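Local coordinates for protein chloride intracellular channel exc-4 (Caenorhabditis elegans, PDB 2YV9) that may insert into membranes and form chloride ion channels, and is required to regulate lumen size as the excretory canal of the worm grows, at residues L22-S27 with V58-V63; L38-F43 with Q78-I83; F43-Y48 with I235-A240; K121-L126 with C193-R198. One frame throughout, in Å; residues are numbered along the deposited sequence.

In the fold
Running from the N terminus, strand 19-25 leads into helix 38-52 and then strand 57-63; contact 1 closes this first loop by pairing the two strands. Contact 2 opens on the helix inside that loop and closes at residues 78-83, so the two cross, and it seats the helix on the sheet. Contact 3 leaves from the next turn of the same helix, sharing Phe43 with contact 2, crosses contacts 1 and 2, and closes a long loop at residues 235-240, tying the N-terminal domain to the helical part. Contact 4 is nested inside that loop, pairs two helices, and follows contacts 1 and 2 in series.

Contact 1. Residues L22-S27 with V58-V63; sequences LYVKAS and VEVKTV
Leu22, Tyr23 and Val24 run parallel to Val60, Lys61 and Thr62, pairing the two strands of the beta-alpha-beta unit that opens the thioredoxin-like N-terminal domain. Strand 57-63 is the outermost on this side of the sheet, a position that lets the charged Glu59 side chain stay exposed at the margin. Separately, Glu59 O accepts a nearly straight bond from Leu22 N (170° at the hydrogen). Val60 follows on the face turned to helix 38-52. With its CG1 anti to the backbone N (chi1 179°), that methyl lies 4.0 Å from Val24 CG2, the two branched side chains crossing at about a right angle; such residues fill the layer between sheet and helix. Lys61 is held by two backbone bonds, both to strand 19-25, its N donating to Leu22 O and its O accepting from Val24 N, each 2.9 Å long. Its side chain rises beside Tyr23 on the other face, and the aliphatic CD passes 4.2 Å from Tyr23 CE1 before the amine leads away. Thr62 returns to the helix side, where its CG2 packs 4.0 Å from Val24 CG2, leaving OG1 to bond Ala31 O in the connecting loop. Val63 touches Tyr23 from the ring's edge: Val63 CG2 lies near the ring plane, 3.6 Å from Tyr23 CD1, and Phe74 also meets this ring. Past the strand end the pairing holds for one more bond, Ala26 N to Val63 O at 2.7 Å, its donor tilted 34° from the carbonyl plane.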
# COMPACT_ATOMS: atom_id res chain seq x y z
N LEU A 22 -8.25 -8.58 -8.70
CA LEU A 22 -8.13 -7.49 -7.74
C LEU A 22 -9.15 -7.67 -6.65
O LEU A 22 -10.35 -7.81 -6.92
CB LEU A 22 -8.38 -6.17 -8.45
CG LEU A 22 -8.16 -4.96 -7.55
CD1 LEU A 22 -6.68 -4.75 -7.25
CD2 LEU A 22 -8.71 -3.75 -8.27
N TYR A 23 -8.67 -7.65 -5.40
CA TYR A 23 -9.51 -7.74 -4.23
C TYR A 23 -9.62 -6.32 -3.72
O TYR A 23 -8.61 -5.64 -3.55
CB TYR A 23 -8.85 -8.62 -3.15
CG TYR A 23 -8.87 -10.09 -3.48
CD1 TYR A 23 -9.83 -10.93 -2.94
CD2 TYR A 23 -7.96 -10.64 -4.37
CE1 TYR A 23 -9.86 -12.28 -3.25
CE2 TYR A 23 -7.97 -11.98 -4.67
CZ TYR A 23 -8.92 -12.80 -4.12
OH TYR A 23 -8.92 -14.14 -4.45
N VAL A 24 -10.84 -5.86 -3.50
CA VAL A 24 -11.12 -4.51 -3.06
C VAL A 24 -11.88 -4.55 -1.72
O VAL A 24 -12.66 -5.44 -1.46
CB VAL A 24 -11.90 -3.69 -4.11
CG1 VAL A 24 -11.05 -3.57 -5.43
CG2 VAL A 24 -13.32 -4.25 -4.36
N LYS A 25 -11.67 -3.51 -0.91
CA LYS A 25 -12.40 -3.38 0.33
C LYS A 25 -13.91 -3.24 0.06
O LYS A 25 -14.32 -2.41 -0.73
CB LYS A 25 -11.91 -2.14 1.08
CG LYS A 25 -12.58 -1.99 2.44
CD LYS A 25 -12.41 -0.62 3.10
CE LYS A 25 -13.38 -0.51 4.31
NZ LYS A 25 -14.86 -0.48 3.90
N ALA A 26 -14.72 -4.07 0.73
CA ALA A 26 -16.17 -4.03 0.59
C ALA A 26 -16.78 -2.88 1.39
O ALA A 26 -16.24 -2.43 2.41
CB ALA A 26 -16.79 -5.39 1.08
N SER A 27 -17.99 -2.51 0.99
CA SER A 27 -18.81 -1.61 1.77
C SER A 27 -19.04 -2.18 3.16
O SER A 27 -19.27 -3.37 3.29
CB SER A 27 -20.17 -1.48 1.12
OG SER A 27 -21.11 -0.92 2.03
N VAL A 58 -9.41 -9.64 -16.28
CA VAL A 58 -9.48 -9.04 -14.96
C VAL A 58 -10.77 -9.46 -14.29
O VAL A 58 -11.86 -9.38 -14.87
CB VAL A 58 -9.47 -7.49 -15.06
CG1 VAL A 58 -9.49 -6.81 -13.65
CG2 VAL A 58 -8.32 -7.02 -15.88
N GLU A 59 -10.64 -9.90 -13.03
CA GLU A 59 -11.78 -10.15 -12.18
C GLU A 59 -11.62 -9.25 -10.97
O GLU A 59 -10.51 -8.94 -10.59
CB GLU A 59 -11.84 -11.62 -11.77
CG GLU A 59 -12.06 -12.58 -12.95
CD GLU A 59 -12.01 -14.05 -12.55
OE1 GLU A 59 -11.57 -14.35 -11.41
OE2 GLU A 59 -12.41 -14.90 -13.37
N VAL A 60 -12.73 -8.78 -10.41
CA VAL A 60 -12.70 -8.03 -9.19
C VAL A 60 -13.61 -8.68 -8.16
O VAL A 60 -14.74 -9.04 -8.50
CB VAL A 60 -13.18 -6.57 -9.39
CG1 VAL A 60 -13.14 -5.80 -8.02
CG2 VAL A 60 -12.31 -5.87 -10.40
N LYS A 61 -13.14 -8.75 -6.91
CA LYS A 61 -13.88 -9.36 -5.79
C LYS A 61 -13.82 -8.47 -4.57
O LYS A 61 -12.77 -7.93 -4.26
CB LYS A 61 -13.28 -10.72 -5.43
CG LYS A 61 -13.41 -11.74 -6.54
CD LYS A 61 -12.80 -13.08 -6.17
CE LYS A 61 -12.90 -14.07 -7.34
NZ LYS A 61 -14.31 -14.27 -7.78
N THR A 62 -14.95 -8.35 -3.87
CA THR A 62 -15.04 -7.52 -2.69
C THR A 62 -14.77 -8.34 -1.44
O THR A 62 -15.17 -9.49 -1.36
CB THR A 62 -16.44 -6.86 -2.53
OG1 THR A 62 -17.40 -7.88 -2.18
CG2 THR A 62 -16.87 -6.07 -3.83
N VAL A 63 -14.14 -7.72 -0.45
CA VAL A 63 -13.81 -8.40 0.79
C VAL A 63 -14.08 -7.54 2.01
O VAL A 63 -13.89 -6.33 2.04
CB VAL A 63 -12.31 -8.83 0.77
CG1 VAL A 63 -11.87 -9.31 2.13
CG2 VAL A 63 -12.09 -9.89 -0.27
O HOH W 1 -14.58 -4.07 4.43

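Contact 2. Residues L38-F43 with Q78-I83; sequences LFCQEF and QPPIMI. With CA (calcium ion), chain C.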
# COMPACT_ATOMS: atom_id res chain seq x y z
N LEU A 38 -9.87 4.59 -1.99
CA LEU A 38 -9.37 5.27 -3.21
C LEU A 38 -8.26 4.53 -3.96
O LEU A 38 -8.15 4.60 -5.21
CB LEU A 38 -8.89 6.65 -2.84
CG LEU A 38 -9.96 7.67 -2.51
CD1 LEU A 38 -9.33 8.91 -1.83
CD2 LEU A 38 -10.74 8.09 -3.74
N PHE A 39 -7.45 3.79 -3.23
CA PHE A 39 -6.36 2.99 -3.88
C PHE A 39 -6.96 1.83 -4.66
O PHE A 39 -6.48 1.49 -5.72
CB PHE A 39 -5.35 2.60 -2.83
CG PHE A 39 -4.83 3.78 -2.12
CD1 PHE A 39 -4.00 4.67 -2.78
CD2 PHE A 39 -5.30 4.13 -0.88
CE1 PHE A 39 -3.53 5.83 -2.13
CE2 PHE A 39 -4.85 5.30 -0.27
CZ PHE A 39 -3.96 6.12 -0.89
N CYS A 40 -8.04 1.24 -4.14
CA CYS A 40 -8.72 0.19 -4.89
C CYS A 40 -9.29 0.74 -6.22
O CYS A 40 -9.21 0.10 -7.28
CB CYS A 40 -9.86 -0.37 -4.09
SG CYS A 40 -9.27 -1.43 -2.66
N GLN A 41 -9.92 1.90 -6.13
CA GLN A 41 -10.47 2.48 -7.38
C GLN A 41 -9.36 2.88 -8.38
O GLN A 41 -9.50 2.71 -9.58
CB GLN A 41 -11.38 3.65 -7.19
CG GLN A 41 -12.19 3.82 -8.45
CD GLN A 41 -13.31 4.88 -8.45
OE1 GLN A 41 -13.56 5.59 -7.46
NE2 GLN A 41 -13.99 5.00 -9.60
N GLU A 42 -8.27 3.43 -7.88
CA GLU A 42 -7.12 3.77 -8.74
C GLU A 42 -6.69 2.53 -9.56
O GLU A 42 -6.61 2.59 -10.78
CB GLU A 42 -5.96 4.22 -7.87
CG GLU A 42 -4.67 4.54 -8.62
CD GLU A 42 -3.56 5.12 -7.75
OE1 GLU A 42 -3.71 5.19 -6.51
OE2 GLU A 42 -2.51 5.46 -8.33
N PHE A 43 -6.37 1.41 -8.90
CA PHE A 43 -5.89 0.25 -9.62
C PHE A 43 -6.96 -0.40 -10.47
O PHE A 43 -6.67 -0.95 -11.56
CB PHE A 43 -5.19 -0.76 -8.73
CG PHE A 43 -3.98 -0.20 -8.09
CD1 PHE A 43 -2.99 0.39 -8.85
CD2 PHE A 43 -3.82 -0.21 -6.73
CE1 PHE A 43 -1.89 0.95 -8.26
CE2 PHE A 43 -2.69 0.33 -6.15
CZ PHE A 43 -1.75 0.91 -6.89
N GLN A 78 -3.92 -5.43 3.43
CA GLN A 78 -5.22 -4.83 3.16
C GLN A 78 -5.43 -4.62 1.67
O GLN A 78 -4.41 -4.44 0.92
CB GLN A 78 -5.29 -3.42 3.80
CG GLN A 78 -5.20 -3.46 5.33
CD GLN A 78 -6.30 -4.30 5.93
OE1 GLN A 78 -6.06 -5.35 6.56
NE2 GLN A 78 -7.53 -3.88 5.71
N PRO A 79 -6.71 -4.59 1.24
CA PRO A 79 -6.94 -4.23 -0.13
C PRO A 79 -6.43 -2.84 -0.37
O PRO A 79 -6.37 -2.04 0.56
CB PRO A 79 -8.46 -4.30 -0.29
CG PRO A 79 -8.94 -5.11 0.83
CD PRO A 79 -7.97 -4.87 1.93
N PRO A 80 -6.04 -2.54 -1.62
CA PRO A 80 -6.05 -3.44 -2.77
C PRO A 80 -4.94 -4.50 -2.73
O PRO A 80 -3.81 -4.25 -2.28
CB PRO A 80 -5.76 -2.51 -3.94
CG PRO A 80 -4.96 -1.40 -3.32
CD PRO A 80 -5.47 -1.22 -1.96
N ILE A 81 -5.31 -5.69 -3.21
CA ILE A 81 -4.40 -6.80 -3.36
C ILE A 81 -4.69 -7.39 -4.76
O ILE A 81 -5.85 -7.56 -5.13
CB ILE A 81 -4.64 -7.93 -2.29
CG1 ILE A 81 -4.17 -7.44 -0.94
CG2 ILE A 81 -3.83 -9.15 -2.61
CD1 ILE A 81 -4.73 -8.28 0.20
N MET A 82 -3.65 -7.73 -5.51
CA MET A 82 -3.78 -8.27 -6.86
C MET A 82 -3.11 -9.62 -6.93
O MET A 82 -1.95 -9.78 -6.42
CB MET A 82 -3.23 -7.31 -7.91
CG MET A 82 -3.61 -7.70 -9.33
SD MET A 82 -3.15 -6.41 -10.51
CE MET A 82 -1.39 -6.46 -10.55
N ILE A 83 -3.85 -10.61 -7.51
CA ILE A 83 -3.38 -11.97 -7.63
C ILE A 83 -3.17 -12.33 -9.07
O ILE A 83 -4.03 -12.00 -9.92
CB ILE A 83 -4.38 -13.02 -7.06
CG1 ILE A 83 -4.87 -12.60 -5.68
CG2 ILE A 83 -3.69 -14.35 -6.96
CD1 ILE A 83 -3.83 -12.37 -4.78
CA CA C . -2.27 -3.08 -0.46
O HOH W 2 -3.32 -1.25 1.20
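This is a buried, apolar helix-on-loop contact in the thioredoxin-like domain, where Phe39, Cys40 and Phe43 of helix 38-52 press on Pro79 and Pro80 just before strand 81-84. The peptide bond before Pro80 is cis, the hallmark cis-proline of the thioredoxin and glutathione transferase folds. Cys40 is small enough to lie against the bend: its SG is 3.6 Å from Pro80 N and 3.8 Å from Pro79 CB. One turn on, Phe43 CD2 meets Pro80 CG at 3.8 Å, the carbon lying in plane at the ring's edge; with CG beside the backbone N (chi1 -62°), the ring turns its CD2 edge to Pro80. Phe39 adds only its CB, 3.9 Å from Pro80 CD. Were Pro80 replaced by an alanine, the Phe43 edge and Cys40 SG would probably lose much of the ring they pack on, and the cis peptide would be less favoured. The carbonyls serve the calcium ion, bound by Pro80 O at 2.7 Å, Gln78 O at 2.9 Å, water 2 and Thr92 O; the water also donates to Pro79 O. The apolar side of the cis bend thus faces the helix, while its carbonyl oxygens are left to the cation and its water.

Contact 3. Residues F43-Y48 with I235-A240; sequences FWMELY and IESCPA
Trp44 lays one face of its indole against Ser237, whose CB sits 3.6 Å from the centroid of the five-membered ring and 24° off its normal, a CH-pi contact. The methylene is shifted toward the rim, closest to Trp44 CD2 at 3.4 Å. Farther along the same face the backbone of Glu236 takes over, its O 3.5 Å from Trp44 CZ2. A tryptophan suits this place because its long flat surface can cover a turn of backbone. The ring gets there because CG stands anti to the backbone N (chi1 -170°), which sends it outward from the helix. Serine suits its place because its short CB lets the backbone come down on the indole while the hydroxyl bonds elsewhere. Ser237 OG passes 3.5 Å from Met45 CG; it hydrogen-bonds with the carbonyls of Ala233, its strongest partner, and Phe234, and accepts from Gln41 NE2. This gathers the end of helix 232-236 and ties it to helix 38-52. One turn beyond Trp44, Tyr48 crosses the aliphatic stem of Glu236 obliquely, Tyr48 CE1 lying 3.5 Å from Glu236 CG and 3.8 Å from Glu236 CB. The Glu236 carboxylate is bent from this stem at chi2 and turned 41° from the tyrosine plane; the residue is exposed, as fits its charge. Val60 of strand 57-63 also packs on the Trp44 indole, with Leu22 of strand 19-25 beside CB. Helix 38-52 is thereby wedged between the sheet and the loop after helix 232-236, while Met45 packs on Cys193 of helix 190-210.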
# COMPACT_ATOMS: atom_id res chain seq x y z
N PHE A 43 -6.37 1.41 -8.90
CA PHE A 43 -5.89 0.25 -9.62
C PHE A 43 -6.96 -0.40 -10.47
O PHE A 43 -6.67 -0.95 -11.56
CB PHE A 43 -5.19 -0.76 -8.73
CG PHE A 43 -3.98 -0.20 -8.09
CD1 PHE A 43 -2.99 0.39 -8.85
CD2 PHE A 43 -3.82 -0.21 -6.73
CE1 PHE A 43 -1.89 0.95 -8.26
CE2 PHE A 43 -2.69 0.33 -6.15
CZ PHE A 43 -1.75 0.91 -6.89
N TRP A 44 -8.20 -0.37 -10.00
CA TRP A 44 -9.30 -0.93 -10.80
C TRP A 44 -9.40 -0.13 -12.08
O TRP A 44 -9.45 -0.73 -13.19
CB TRP A 44 -10.59 -0.94 -10.02
CG TRP A 44 -11.77 -1.69 -10.62
CD1 TRP A 44 -11.93 -2.16 -11.91
CD2 TRP A 44 -12.97 -2.00 -9.92
NE1 TRP A 44 -13.17 -2.79 -12.02
CE2 TRP A 44 -13.81 -2.71 -10.80
CE3 TRP A 44 -13.38 -1.80 -8.59
CZ2 TRP A 44 -15.07 -3.13 -10.42
CZ3 TRP A 44 -14.62 -2.25 -8.20
CH2 TRP A 44 -15.47 -2.91 -9.11
N MET A 45 -9.35 1.21 -11.99
CA MET A 45 -9.38 1.97 -13.24
C MET A 45 -8.24 1.59 -14.19
O MET A 45 -8.43 1.43 -15.43
CB MET A 45 -9.30 3.47 -12.98
CG MET A 45 -10.55 4.02 -12.30
SD MET A 45 -10.67 5.77 -12.00
CE MET A 45 -10.46 6.41 -13.64
N GLU A 46 -7.05 1.42 -13.65
CA GLU A 46 -5.90 1.02 -14.49
C GLU A 46 -6.13 -0.38 -15.11
O GLU A 46 -5.90 -0.62 -16.32
CB GLU A 46 -4.63 1.08 -13.67
CG GLU A 46 -4.23 2.52 -13.28
CD GLU A 46 -3.05 2.59 -12.32
OE1 GLU A 46 -2.49 1.52 -11.97
OE2 GLU A 46 -2.70 3.71 -11.96
N LEU A 47 -6.53 -1.33 -14.29
CA LEU A 47 -6.87 -2.66 -14.82
C LEU A 47 -7.96 -2.61 -15.90
O LEU A 47 -7.87 -3.35 -16.90
CB LEU A 47 -7.27 -3.61 -13.70
CG LEU A 47 -6.03 -3.97 -12.86
CD1 LEU A 47 -6.46 -4.74 -11.57
CD2 LEU A 47 -5.01 -4.80 -13.56
N TYR A 48 -8.96 -1.76 -15.72
CA TYR A 48 -10.04 -1.63 -16.71
C TYR A 48 -9.48 -1.12 -18.03
O TYR A 48 -9.86 -1.59 -19.10
CB TYR A 48 -11.19 -0.71 -16.23
CG TYR A 48 -12.46 -0.97 -16.99
CD1 TYR A 48 -13.45 -1.82 -16.47
CD2 TYR A 48 -12.67 -0.42 -18.24
CE1 TYR A 48 -14.59 -2.10 -17.18
CE2 TYR A 48 -13.82 -0.69 -18.96
CZ TYR A 48 -14.77 -1.52 -18.44
OH TYR A 48 -15.95 -1.78 -19.16
N ILE A 235 -16.63 4.55 -14.33
CA ILE A 235 -17.99 4.18 -14.03
C ILE A 235 -18.02 2.80 -13.40
O ILE A 235 -18.70 2.59 -12.35
CB ILE A 235 -18.88 4.23 -15.27
CG1 ILE A 235 -18.95 5.65 -15.84
CG2 ILE A 235 -20.29 3.72 -14.95
CD1 ILE A 235 -19.52 5.67 -17.29
N GLU A 236 -17.31 1.86 -14.01
CA GLU A 236 -17.40 0.45 -13.55
C GLU A 236 -16.83 0.26 -12.15
O GLU A 236 -17.26 -0.63 -11.40
CB GLU A 236 -16.72 -0.48 -14.55
CG GLU A 236 -17.51 -0.61 -15.87
CD GLU A 236 -18.97 -0.92 -15.66
OE1 GLU A 236 -19.25 -1.96 -15.02
OE2 GLU A 236 -19.84 -0.13 -16.11
N SER A 237 -15.88 1.10 -11.77
CA SER A 237 -15.17 0.96 -10.49
C SER A 237 -15.69 1.92 -9.43
O SER A 237 -15.10 2.01 -8.36
CB SER A 237 -13.69 1.23 -10.70
OG SER A 237 -13.49 2.55 -11.24
N CYS A 238 -16.75 2.65 -9.72
CA CYS A 238 -17.19 3.74 -8.84
C CYS A 238 -18.19 3.23 -7.81
O CYS A 238 -19.22 2.61 -8.17
CB CYS A 238 -17.83 4.87 -9.66
SG CYS A 238 -18.30 6.31 -8.66
N PRO A 239 -17.89 3.47 -6.51
CA PRO A 239 -18.83 2.96 -5.52
C PRO A 239 -20.10 3.75 -5.50
O PRO A 239 -20.09 4.89 -5.92
CB PRO A 239 -18.09 3.16 -4.21
CG PRO A 239 -17.22 4.28 -4.45
CD PRO A 239 -16.76 4.12 -5.88
N ALA A 240 -21.17 3.17 -4.94
CA ALA A 240 -22.42 3.90 -4.75
C ALA A 240 -22.28 5.06 -3.75
O ALA A 240 -21.41 5.04 -2.83
CB ALA A 240 -23.56 2.92 -4.26

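Contact 4. Residues K121-L126 with C193-R198; sequences KRIENL and CELMPR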
# COMPACT_ATOMS: atom_id res chain seq x y z
N LYS A 121 1.39 17.26 -7.27
CA LYS A 121 1.21 18.26 -6.21
C LYS A 121 -0.24 18.75 -6.12
O LYS A 121 -0.77 18.96 -5.04
CB LYS A 121 2.17 19.45 -6.46
CG LYS A 121 3.63 19.11 -6.21
CD LYS A 121 4.56 20.26 -6.67
CE LYS A 121 5.84 19.73 -7.34
NZ LYS A 121 6.42 20.73 -8.30
N ARG A 122 -0.89 18.88 -7.25
CA ARG A 122 -2.23 19.44 -7.27
C ARG A 122 -3.19 18.44 -6.59
O ARG A 122 -4.07 18.82 -5.84
CB ARG A 122 -2.68 19.72 -8.69
CG ARG A 122 -1.94 20.89 -9.34
CD ARG A 122 -2.47 22.22 -8.83
NE ARG A 122 -1.69 23.33 -9.37
CZ ARG A 122 -0.48 23.69 -8.93
NH1 ARG A 122 0.10 23.05 -7.92
NH2 ARG A 122 0.14 24.72 -9.50
N ILE A 123 -3.03 17.17 -6.96
CA ILE A 123 -3.89 16.10 -6.41
C ILE A 123 -3.73 16.03 -4.90
O ILE A 123 -4.72 15.93 -4.14
CB ILE A 123 -3.57 14.74 -7.05
CG1 ILE A 123 -3.94 14.78 -8.55
CG2 ILE A 123 -4.28 13.54 -6.33
CD1 ILE A 123 -3.43 13.58 -9.43
N GLU A 124 -2.49 15.97 -4.43
CA GLU A 124 -2.21 15.85 -2.99
C GLU A 124 -2.76 17.07 -2.25
O GLU A 124 -3.39 16.96 -1.19
CB GLU A 124 -0.72 15.81 -2.74
CG GLU A 124 -0.31 15.70 -1.28
CD GLU A 124 -0.44 17.02 -0.50
OE1 GLU A 124 -0.23 18.11 -1.07
OE2 GLU A 124 -0.72 16.98 0.71
N ASN A 125 -2.54 18.26 -2.82
CA ASN A 125 -2.89 19.47 -2.10
C ASN A 125 -4.42 19.58 -1.99
O ASN A 125 -4.98 19.99 -0.95
CB ASN A 125 -2.30 20.71 -2.78
CG ASN A 125 -2.13 21.90 -1.83
OD1 ASN A 125 -2.76 21.99 -0.79
ND2 ASN A 125 -1.25 22.81 -2.20
N LEU A 126 -5.11 19.20 -3.07
CA LEU A 126 -6.58 19.23 -3.05
C LEU A 126 -7.10 18.30 -1.93
O LEU A 126 -7.93 18.70 -1.08
CB LEU A 126 -7.11 18.75 -4.39
CG LEU A 126 -8.62 18.50 -4.42
CD1 LEU A 126 -9.41 19.80 -4.17
CD2 LEU A 126 -8.98 17.74 -5.76
N CYS A 193 -6.65 8.32 -12.61
CA CYS A 193 -7.07 7.20 -11.77
C CYS A 193 -7.03 7.62 -10.28
O CYS A 193 -7.71 7.00 -9.44
CB CYS A 193 -6.27 5.99 -12.03
SG CYS A 193 -6.51 5.37 -13.73
N GLU A 194 -6.30 8.70 -9.97
CA GLU A 194 -6.22 9.28 -8.62
C GLU A 194 -7.16 10.48 -8.43
O GLU A 194 -7.91 10.58 -7.45
CB GLU A 194 -4.79 9.68 -8.32
CG GLU A 194 -3.89 8.45 -8.34
CD GLU A 194 -2.41 8.76 -8.47
OE1 GLU A 194 -2.03 9.95 -8.51
OE2 GLU A 194 -1.62 7.77 -8.48
N LEU A 195 -7.13 11.40 -9.38
CA LEU A 195 -7.96 12.64 -9.25
C LEU A 195 -9.44 12.40 -9.46
O LEU A 195 -10.24 13.01 -8.80
CB LEU A 195 -7.48 13.66 -10.31
CG LEU A 195 -8.12 15.04 -10.20
CD1 LEU A 195 -7.93 15.62 -8.78
CD2 LEU A 195 -7.52 15.98 -11.31
N MET A 196 -9.85 11.58 -10.44
CA MET A 196 -11.27 11.52 -10.72
C MET A 196 -12.01 10.90 -9.50
O MET A 196 -12.99 11.47 -9.02
CB MET A 196 -11.57 10.78 -12.02
CG MET A 196 -11.13 11.55 -13.25
SD MET A 196 -11.36 10.51 -14.75
CE MET A 196 -11.46 11.84 -16.00
N PRO A 197 -11.48 9.80 -8.96
CA PRO A 197 -12.17 9.34 -7.68
C PRO A 197 -12.16 10.38 -6.55
O PRO A 197 -13.17 10.58 -5.92
CB PRO A 197 -11.37 8.08 -7.32
CG PRO A 197 -10.84 7.57 -8.69
CD PRO A 197 -10.46 8.85 -9.42
N ARG A 198 -11.05 11.10 -6.38
CA ARG A 198 -10.99 12.14 -5.34
C ARG A 198 -12.05 13.25 -5.59
O ARG A 198 -12.76 13.71 -4.68
CB ARG A 198 -9.58 12.64 -5.14
CG ARG A 198 -8.67 11.56 -4.52
CD ARG A 198 -7.17 11.95 -4.49
NE ARG A 198 -6.36 11.01 -3.71
CZ ARG A 198 -6.18 9.73 -4.03
NH1 ARG A 198 -6.68 9.26 -5.16
NH2 ARG A 198 -5.50 8.93 -3.23
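Ile123 carries most of this contact, its branches spread over Glu194, Leu195 and Arg198 of the facing helix. Its chi1 of -65° places CG1 beside the backbone N and CG2 beside the carbonyl carbon, splitting the side chain two ways. Along the first branch CG1 lies 4.1 Å from Leu195 CD1, and the terminal CD1 reaches Glu194 OE1 at 4.0 Å. The other branch, CG2, packs 3.8 Å from Arg198 CD, the side chains crossing at about a right angle. Arginine fits here because its methylenes are apolar enough for the isoleucine while its head is held: Arg198 NH1 gives 2.9 Å to Glu194 O within the same helix, the acceptor near the guanidinium plane, and Tyr127 adds a cation-pi contact. A glycine in place of Ile123 would probably leave a gap between the helices and take apolar support from the Arg198 methylenes and Leu195. Leu126, one turn on, completes the row, CD2 meeting Leu195 CD1 at 3.8 Å. Beyond it Leu168 and Ile171 of helix 155-178 cover Leu126 as well. The segment axes approach to 10.2 Å at a 29° angle, a spacing that buried branched aliphatics fill. Helix 190-210 kinks at Pro197, whose ring touches helix 38-52. Near-parallel helices packed in this way are characteristic of the all-helical C-terminal domain of the glutathione transferase fold, to which the CLIC family belongs.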